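Local coordinates for protein shikimate dehydrogenase (NADP(+)) (Thermus thermophilus, PDB 2D5C) that catalyses the reversible NADPH-linked reduction of 3-dehydroshikimate to shikimate, a step on the chorismate pathway to the aromatic amino acids, at residues P209-F214 against L223-G228; R173-A178 against S189-E194; P118-G123 against R162-E167. One frame throughout, in Å; residues are numbered along the deposited sequence.

Contact 1 of 3, residues P209-F214 against L223-G228; sequences PLWTRF and LKVQTG. With SO4 (sulfate ion), chain D; SO4 (sulfate ion), chain C.
Trp211 and Thr227 are brought together in part by their first torsions: the indole CG lies anti to the carbonyl carbon (chi1 -72°), which swings the ring across to the strand, while the OG1 of Thr227 sits between backbone N and carbonyl (chi1 67°) and leaves CG2 to face the indole. That methyl makes a CH-pi contact over one face of the six-membered ring, 3.8 Å from CG2 to the Trp211 ring centroid and displaced toward the rim, with CZ2 the nearest ring atom. Val225 works differently on the same ring, meeting it at the edge and in its plane, with CG2 3.8 Å from Trp211 CZ3. Leu210 adds a third touch, its CD1 3.7 Å from CB of Thr227. With an alanine at Trp211 the indole is gone, and the loss would probably strip the Thr227 methyl of its ring face, Val225 CG2 of its edge contact and Lys219 of its cation-pi partner. No direct hydrogen bond joins the segments; a water bridges them instead, donating to Leu210 O and accepting from Gly228 N, 2.8 Å from each. Thr227 also grips a sulfate, probably from the crystallisation liquor, through its backbone N (2.8 Å to O4) and its OG1 (2.8 Å to O1). Gly228 belongs to the NADP(+) site, so the water links the loop to a residue of the cofactor site. The contact closes the last beta-alpha-beta crossover of the Rossmann domain: strand 224-226 pairs with strand 201-204 at the sheet edge, Val225 and Thr227 also touch Leu215 of helix 213-220, and Lys219 belongs to that helix.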
# COMPACT_ATOMS: atom_id res chain seq x y z
N PRO A 209 16.39 25.91 14.58
CA PRO A 209 17.67 25.30 14.95
C PRO A 209 17.47 24.00 15.73
O PRO A 209 16.38 23.76 16.26
CB PRO A 209 18.31 26.38 15.80
CG PRO A 209 17.13 26.97 16.51
CD PRO A 209 16.13 27.11 15.39
N LEU A 210 18.51 23.16 15.82
CA LEU A 210 18.39 21.90 16.56
C LEU A 210 18.12 22.18 18.04
O LEU A 210 17.19 21.63 18.62
CB LEU A 210 19.67 21.07 16.42
CG LEU A 210 19.68 19.71 17.12
CD1 LEU A 210 18.57 18.81 16.55
CD2 LEU A 210 21.05 19.04 16.96
N TRP A 211 18.95 23.03 18.64
CA TRP A 211 18.76 23.39 20.04
C TRP A 211 18.05 24.72 20.12
O TRP A 211 18.66 25.78 20.20
CB TRP A 211 20.11 23.43 20.77
CG TRP A 211 20.62 22.04 20.95
CD1 TRP A 211 21.55 21.40 20.19
CD2 TRP A 211 20.12 21.07 21.89
NE1 TRP A 211 21.65 20.08 20.58
CE2 TRP A 211 20.79 19.86 21.62
CE3 TRP A 211 19.17 21.11 22.92
CZ2 TRP A 211 20.55 18.69 22.36
CZ3 TRP A 211 18.93 19.95 23.65
CH2 TRP A 211 19.61 18.75 23.36
N THR A 212 16.73 24.63 20.05
CA THR A 212 15.82 25.76 20.09
C THR A 212 15.86 26.47 21.43
O THR A 212 16.39 25.94 22.41
CB THR A 212 14.39 25.28 19.84
OG1 THR A 212 14.04 24.32 20.84
CG2 THR A 212 14.28 24.61 18.47
N ARG A 213 15.30 27.68 21.47
CA ARG A 213 15.26 28.42 22.72
C ARG A 213 14.47 27.58 23.74
O ARG A 213 14.91 27.42 24.88
CB ARG A 213 14.60 29.78 22.52
CG ARG A 213 14.63 30.60 23.79
CD ARG A 213 14.11 32.03 23.64
NE ARG A 213 14.07 32.64 24.96
CZ ARG A 213 13.23 33.61 25.33
NH1 ARG A 213 12.35 34.11 24.47
NH2 ARG A 213 13.25 34.03 26.58
N PHE A 214 13.33 27.04 23.33
CA PHE A 214 12.49 26.19 24.19
C PHE A 214 13.29 25.05 24.84
O PHE A 214 13.20 24.81 26.05
CB PHE A 214 11.34 25.61 23.34
CG PHE A 214 10.48 24.59 24.05
CD1 PHE A 214 9.41 24.98 24.83
CD2 PHE A 214 10.71 23.23 23.87
CE1 PHE A 214 8.56 24.04 25.42
CE2 PHE A 214 9.87 22.27 24.46
CZ PHE A 214 8.79 22.68 25.23
N LEU A 223 15.06 19.97 33.32
CA LEU A 223 14.17 19.00 32.69
C LEU A 223 14.98 18.12 31.75
O LEU A 223 15.97 18.56 31.17
CB LEU A 223 13.06 19.69 31.88
CG LEU A 223 12.17 20.71 32.58
CD1 LEU A 223 11.08 21.15 31.60
CD2 LEU A 223 11.56 20.14 33.84
N LYS A 224 14.55 16.87 31.59
CA LYS A 224 15.21 15.95 30.67
C LYS A 224 14.69 16.39 29.29
O LYS A 224 13.51 16.72 29.16
CB LYS A 224 14.78 14.51 30.97
CG LYS A 224 15.59 13.46 30.22
CD LYS A 224 15.10 12.06 30.55
CE LYS A 224 15.93 11.00 29.83
NZ LYS A 224 17.36 11.07 30.21
N VAL A 225 15.54 16.40 28.27
CA VAL A 225 15.09 16.87 26.96
C VAL A 225 15.41 15.97 25.78
O VAL A 225 16.31 15.14 25.83
CB VAL A 225 15.66 18.28 26.61
CG1 VAL A 225 15.23 19.31 27.64
CG2 VAL A 225 17.19 18.22 26.50
N GLN A 226 14.64 16.16 24.71
CA GLN A 226 14.86 15.42 23.47
C GLN A 226 14.59 16.36 22.30
O GLN A 226 13.59 17.08 22.30
CB GLN A 226 13.94 14.20 23.36
CG GLN A 226 14.22 13.38 22.11
CD GLN A 226 13.37 12.14 22.01
OE1 GLN A 226 12.14 12.22 21.90
NE2 GLN A 226 14.01 10.98 22.06
N THR A 227 15.48 16.36 21.31
CA THR A 227 15.32 17.21 20.14
C THR A 227 14.28 16.58 19.23
O THR A 227 13.75 15.51 19.53
CB THR A 227 16.62 17.35 19.34
OG1 THR A 227 16.95 16.08 18.76
CG2 THR A 227 17.77 17.82 20.24
N GLY A 228 14.00 17.24 18.11
CA GLY A 228 13.01 16.73 17.18
C GLY A 228 13.55 15.70 16.20
O GLY A 228 12.78 15.13 15.43
S SO4 D . 18.81 14.03 21.25
O1 SO4 D . 18.87 14.24 19.64
O2 SO4 D . 18.99 12.61 21.45
O3 SO4 D . 19.74 14.75 21.83
O4 SO4 D . 17.45 14.39 21.57
S SO4 C . 10.37 35.06 28.54
O1 SO4 C . 10.94 33.69 29.19
O2 SO4 C . 9.29 35.46 29.41
O3 SO4 C . 11.32 35.96 28.47
O4 SO4 C . 9.83 34.63 27.28
O HOH W 1 15.13 19.83 18.14

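Contact 2 of 3, residues R173-A178 against S189-E194; sequences RLLVNA and SPLPAE. With SO4 (sulfate ion), chain C.
Leu175 and Leu191 meet methyl to methyl where the loop leading to strand 201-204 folds back over a face of the parallel Rossmann sheet. This is the tight part of the contact: the two leucines reach toward each other tip to tip, and CD2 of Leu175 stands 3.4 Å from CD2 of Leu191, closer than carbons usually come. Both side chains hold CG anti to the backbone N (chi1 -177° for Leu175, -166° for Leu191), which points each branch at the other segment. Both are buried, with Leu175 also resting on Leu120 and Leu122 of the adjoining strand and Leu191 on Phe196. Further along the strand, Asn177 and Pro190 cross at a slant, and here the touch is a polar atom against a ring carbon. The amide is held elsewhere: OD1 hydrogen-bonds to the hydroxyl of Thr179, and ND2 to Asp204 OD1, which probably settles which way round this buried group lies. Phe214 of helix 213-220 packs against Leu175, Asn177 and Pro190 alike, filling in between the two touches. The solvent side is looser. Pro192 and Glu194 are exposed and make no contact with the strand, and a sulfate, probably from the crystallisation liquor, sits on the outer backbone, taking a nearly straight bond from Ala193 N to its O1 at 2.7 Å (171°). No hydrogen bond links loop and strand directly. At the Asn177 end, Pro190 CG lies 3.5 Å from Asn177 OD1, a van der Waals touch.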
# COMPACT_ATOMS: atom_id res chain seq x y z
N ARG A 173 4.37 17.15 33.55
CA ARG A 173 5.58 16.37 33.75
C ARG A 173 6.28 16.13 32.43
O ARG A 173 7.48 15.83 32.38
CB ARG A 173 5.27 15.03 34.43
CG ARG A 173 5.06 15.18 35.92
CD ARG A 173 6.36 15.61 36.60
NE ARG A 173 6.11 16.38 37.82
CZ ARG A 173 6.01 17.71 37.86
NH1 ARG A 173 6.14 18.43 36.75
NH2 ARG A 173 5.77 18.32 39.01
N LEU A 174 5.52 16.25 31.34
CA LEU A 174 6.06 16.08 30.00
C LEU A 174 5.50 17.25 29.20
O LEU A 174 4.28 17.43 29.13
CB LEU A 174 5.60 14.78 29.37
CG LEU A 174 6.01 14.59 27.91
CD1 LEU A 174 7.54 14.64 27.78
CD2 LEU A 174 5.46 13.27 27.39
N LEU A 175 6.37 18.04 28.60
CA LEU A 175 5.94 19.19 27.82
C LEU A 175 6.43 18.99 26.39
O LEU A 175 7.61 18.75 26.17
CB LEU A 175 6.55 20.46 28.44
CG LEU A 175 6.22 21.83 27.87
CD1 LEU A 175 4.71 22.08 27.90
CD2 LEU A 175 6.96 22.86 28.71
N VAL A 176 5.53 19.09 25.42
CA VAL A 176 5.91 18.91 24.03
C VAL A 176 5.58 20.13 23.19
O VAL A 176 4.44 20.59 23.18
CB VAL A 176 5.18 17.69 23.39
CG1 VAL A 176 5.61 17.51 21.94
CG2 VAL A 176 5.47 16.42 24.18
N ASN A 177 6.58 20.70 22.52
CA ASN A 177 6.27 21.84 21.66
C ASN A 177 5.88 21.35 20.28
O ASN A 177 6.72 20.81 19.56
CB ASN A 177 7.44 22.80 21.51
CG ASN A 177 7.14 23.90 20.51
OD1 ASN A 177 6.04 24.45 20.50
ND2 ASN A 177 8.12 24.22 19.66
N ALA A 178 4.61 21.52 19.94
CA ALA A 178 4.08 21.13 18.64
C ALA A 178 3.60 22.39 17.91
O ALA A 178 2.75 22.32 17.02
CB ALA A 178 2.93 20.12 18.81
N SER A 189 10.24 31.46 21.85
CA SER A 189 9.82 30.24 22.53
C SER A 189 8.33 30.36 22.79
O SER A 189 7.82 31.43 23.14
CB SER A 189 10.58 30.08 23.85
OG SER A 189 9.98 29.09 24.67
N PRO A 190 7.59 29.24 22.66
CA PRO A 190 6.14 29.24 22.88
C PRO A 190 5.74 29.40 24.33
O PRO A 190 4.57 29.70 24.63
CB PRO A 190 5.72 27.88 22.31
CG PRO A 190 6.92 27.01 22.65
CD PRO A 190 8.08 27.91 22.25
N LEU A 191 6.71 29.25 25.23
CA LEU A 191 6.42 29.33 26.65
C LEU A 191 7.37 30.24 27.43
O LEU A 191 8.58 30.11 27.32
CB LEU A 191 6.51 27.90 27.22
CG LEU A 191 5.97 27.57 28.60
CD1 LEU A 191 4.46 27.52 28.55
CD2 LEU A 191 6.51 26.23 29.06
N PRO A 192 6.82 31.20 28.21
CA PRO A 192 7.67 32.09 29.01
C PRO A 192 8.47 31.19 29.96
O PRO A 192 7.91 30.23 30.48
CB PRO A 192 6.66 32.93 29.79
CG PRO A 192 5.46 32.95 28.89
CD PRO A 192 5.40 31.53 28.39
N ALA A 193 9.74 31.50 30.19
CA ALA A 193 10.60 30.69 31.07
C ALA A 193 9.99 30.34 32.43
O ALA A 193 10.16 29.22 32.93
CB ALA A 193 11.95 31.40 31.27
N GLU A 194 9.30 31.30 33.04
CA GLU A 194 8.68 31.08 34.35
C GLU A 194 7.49 30.11 34.35
O GLU A 194 6.98 29.78 35.43
CB GLU A 194 8.24 32.42 34.96
CG GLU A 194 7.23 33.21 34.12
CD GLU A 194 6.62 34.37 34.90
OE1 GLU A 194 7.25 34.86 35.86
OE2 GLU A 194 5.50 34.81 34.54
S SO4 C . 10.37 35.06 28.54
O1 SO4 C . 10.94 33.69 29.19
O2 SO4 C . 9.29 35.46 29.41
O3 SO4 C . 11.32 35.96 28.47
O4 SO4 C . 9.83 34.63 27.28

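Contact 3 of 3, residues P118-G123 against R162-E167; sequences PALVLG and RAVPLE
Leu120 and Leu122 on the first strand of the Rossmann domain are met by Val164 and Leu166 from the chain that runs on past strand 162-163. Across these segments the contact is wholly apolar, made of two separate methyl-to-methyl touches, and no hydrogen bond crosses. In the first, CD1 of Leu120 lies 3.8 Å from CG2 of Val164. Leu120 carries CG anti to its N (chi1 171°), sending the isobutyl group off the sheet, and the two side chains pass at a slant. In the second, CD2 of Leu122 comes within 3.8 Å of CD1 of Leu166, the two leucines lying roughly at right angles. Leu122 differs, with CG anti to the carbonyl carbon (chi1 -55°), a turn that carries CD2 to Leu166 although its CB does not point that way. The backbones stay well apart, with CA atoms of Leu120 and Val164 8.7 Å from one another, leaving side chains alone to span the distance. Polar pairing belongs to the strand's own neighbours: Leu120 exchanges backbone hydrogen bonds with Leu174 and Val176. Just past Leu122 comes Gly123, part of the NADP(+) site and the first glycine of what looks like a Rossmann-type GxGxxG sequence; its positive phi (106°) would press a CB against the preceding carbonyl oxygen. Strand 119-122 runs between strands 142-145 and 174-177 inside the parallel sheet; Trp143 of the former touches both Leu120 and Val164, Leu175 of the latter touches both strand leucines, and helix 126-137 packs against Ala119 and Val121.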
# COMPACT_ATOMS: atom_id res chain seq x y z
N PRO A 118 1.03 14.44 34.01
CA PRO A 118 0.27 14.98 32.88
C PRO A 118 1.23 15.42 31.78
O PRO A 118 2.29 15.98 32.05
CB PRO A 118 -0.45 16.18 33.49
CG PRO A 118 -0.57 15.83 34.93
CD PRO A 118 0.77 15.22 35.23
N ALA A 119 0.84 15.16 30.53
CA ALA A 119 1.65 15.53 29.38
C ALA A 119 0.93 16.69 28.70
O ALA A 119 -0.23 16.55 28.31
CB ALA A 119 1.75 14.35 28.42
N LEU A 120 1.60 17.83 28.56
CA LEU A 120 0.99 19.00 27.92
C LEU A 120 1.55 19.20 26.52
O LEU A 120 2.75 19.34 26.32
CB LEU A 120 1.24 20.27 28.75
CG LEU A 120 0.85 21.61 28.10
CD1 LEU A 120 -0.64 21.65 27.76
CD2 LEU A 120 1.21 22.74 29.04
N VAL A 121 0.65 19.20 25.54
CA VAL A 121 1.02 19.39 24.15
C VAL A 121 0.69 20.84 23.79
O VAL A 121 -0.45 21.28 23.93
CB VAL A 121 0.24 18.44 23.23
CG1 VAL A 121 0.70 18.61 21.77
CG2 VAL A 121 0.44 16.98 23.70
N LEU A 122 1.71 21.59 23.38
CA LEU A 122 1.50 22.97 22.99
C LEU A 122 1.29 22.98 21.48
O LEU A 122 2.17 22.54 20.74
CB LEU A 122 2.71 23.83 23.35
CG LEU A 122 3.15 23.80 24.81
CD1 LEU A 122 4.35 24.75 24.93
CD2 LEU A 122 2.02 24.21 25.76
N GLY A 123 0.13 23.46 21.04
CA GLY A 123 -0.16 23.50 19.62
C GLY A 123 -1.15 22.41 19.28
O GLY A 123 -0.90 21.24 19.56
N ARG A 162 -7.97 17.16 28.17
CA ARG A 162 -8.26 18.38 28.92
C ARG A 162 -7.58 19.60 28.29
O ARG A 162 -6.37 19.61 28.09
CB ARG A 162 -7.77 18.23 30.37
CG ARG A 162 -7.99 19.47 31.23
CD ARG A 162 -7.39 19.30 32.62
NE ARG A 162 -7.67 20.48 33.44
CZ ARG A 162 -7.18 20.68 34.67
NH1 ARG A 162 -6.39 19.77 35.23
NH2 ARG A 162 -7.49 21.79 35.32
N ALA A 163 -8.37 20.63 27.97
CA ALA A 163 -7.82 21.84 27.41
C ALA A 163 -7.47 22.72 28.60
O ALA A 163 -8.29 22.91 29.50
CB ALA A 163 -8.85 22.54 26.52
N VAL A 164 -6.26 23.27 28.62
CA VAL A 164 -5.84 24.09 29.75
C VAL A 164 -5.24 25.42 29.36
O VAL A 164 -4.83 25.63 28.22
CB VAL A 164 -4.78 23.34 30.62
CG1 VAL A 164 -5.33 22.01 31.07
CG2 VAL A 164 -3.49 23.13 29.83
N PRO A 165 -5.24 26.38 30.31
CA PRO A 165 -4.65 27.68 30.03
C PRO A 165 -3.15 27.41 30.10
O PRO A 165 -2.73 26.46 30.77
CB PRO A 165 -5.18 28.56 31.16
CG PRO A 165 -5.38 27.59 32.28
CD PRO A 165 -5.97 26.39 31.59
N LEU A 166 -2.35 28.23 29.44
CA LEU A 166 -0.91 28.02 29.38
C LEU A 166 -0.13 27.88 30.69
O LEU A 166 0.87 27.16 30.74
CB LEU A 166 -0.27 29.12 28.53
CG LEU A 166 1.19 28.89 28.13
CD1 LEU A 166 1.30 27.65 27.25
CD2 LEU A 166 1.70 30.11 27.37
N GLU A 167 -0.58 28.55 31.76
CA GLU A 167 0.15 28.48 33.03
C GLU A 167 0.14 27.10 33.68
O GLU A 167 0.92 26.84 34.59
CB GLU A 167 -0.36 29.54 34.02
CG GLU A 167 -1.72 29.29 34.65
CD GLU A 167 -2.86 29.99 33.94
OE1 GLU A 167 -3.96 30.05 34.52
OE2 GLU A 167 -2.66 30.47 32.80

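From the N terminus, contact 3 closes first, bringing 162-167 back to 118-123 after a long loop that holds helices 126-137 and 149-159 and strand 142-145. Contact 2 then closes a short excursion without helix or strand, between 173-178 and 189-194, and contact 1 brings strand 224-226 back to the start of helix 213-220. The three follow in series; none nests or crosses. All reach the same parallel sheet. Contacts 2 and 3 sit on neighbouring strands and meet again where Leu191 packs on Leu166. Phe214 of contact 1 packs against residues of contact 2, and one sulfate, probably from the crystallisation liquor, touches both contacts.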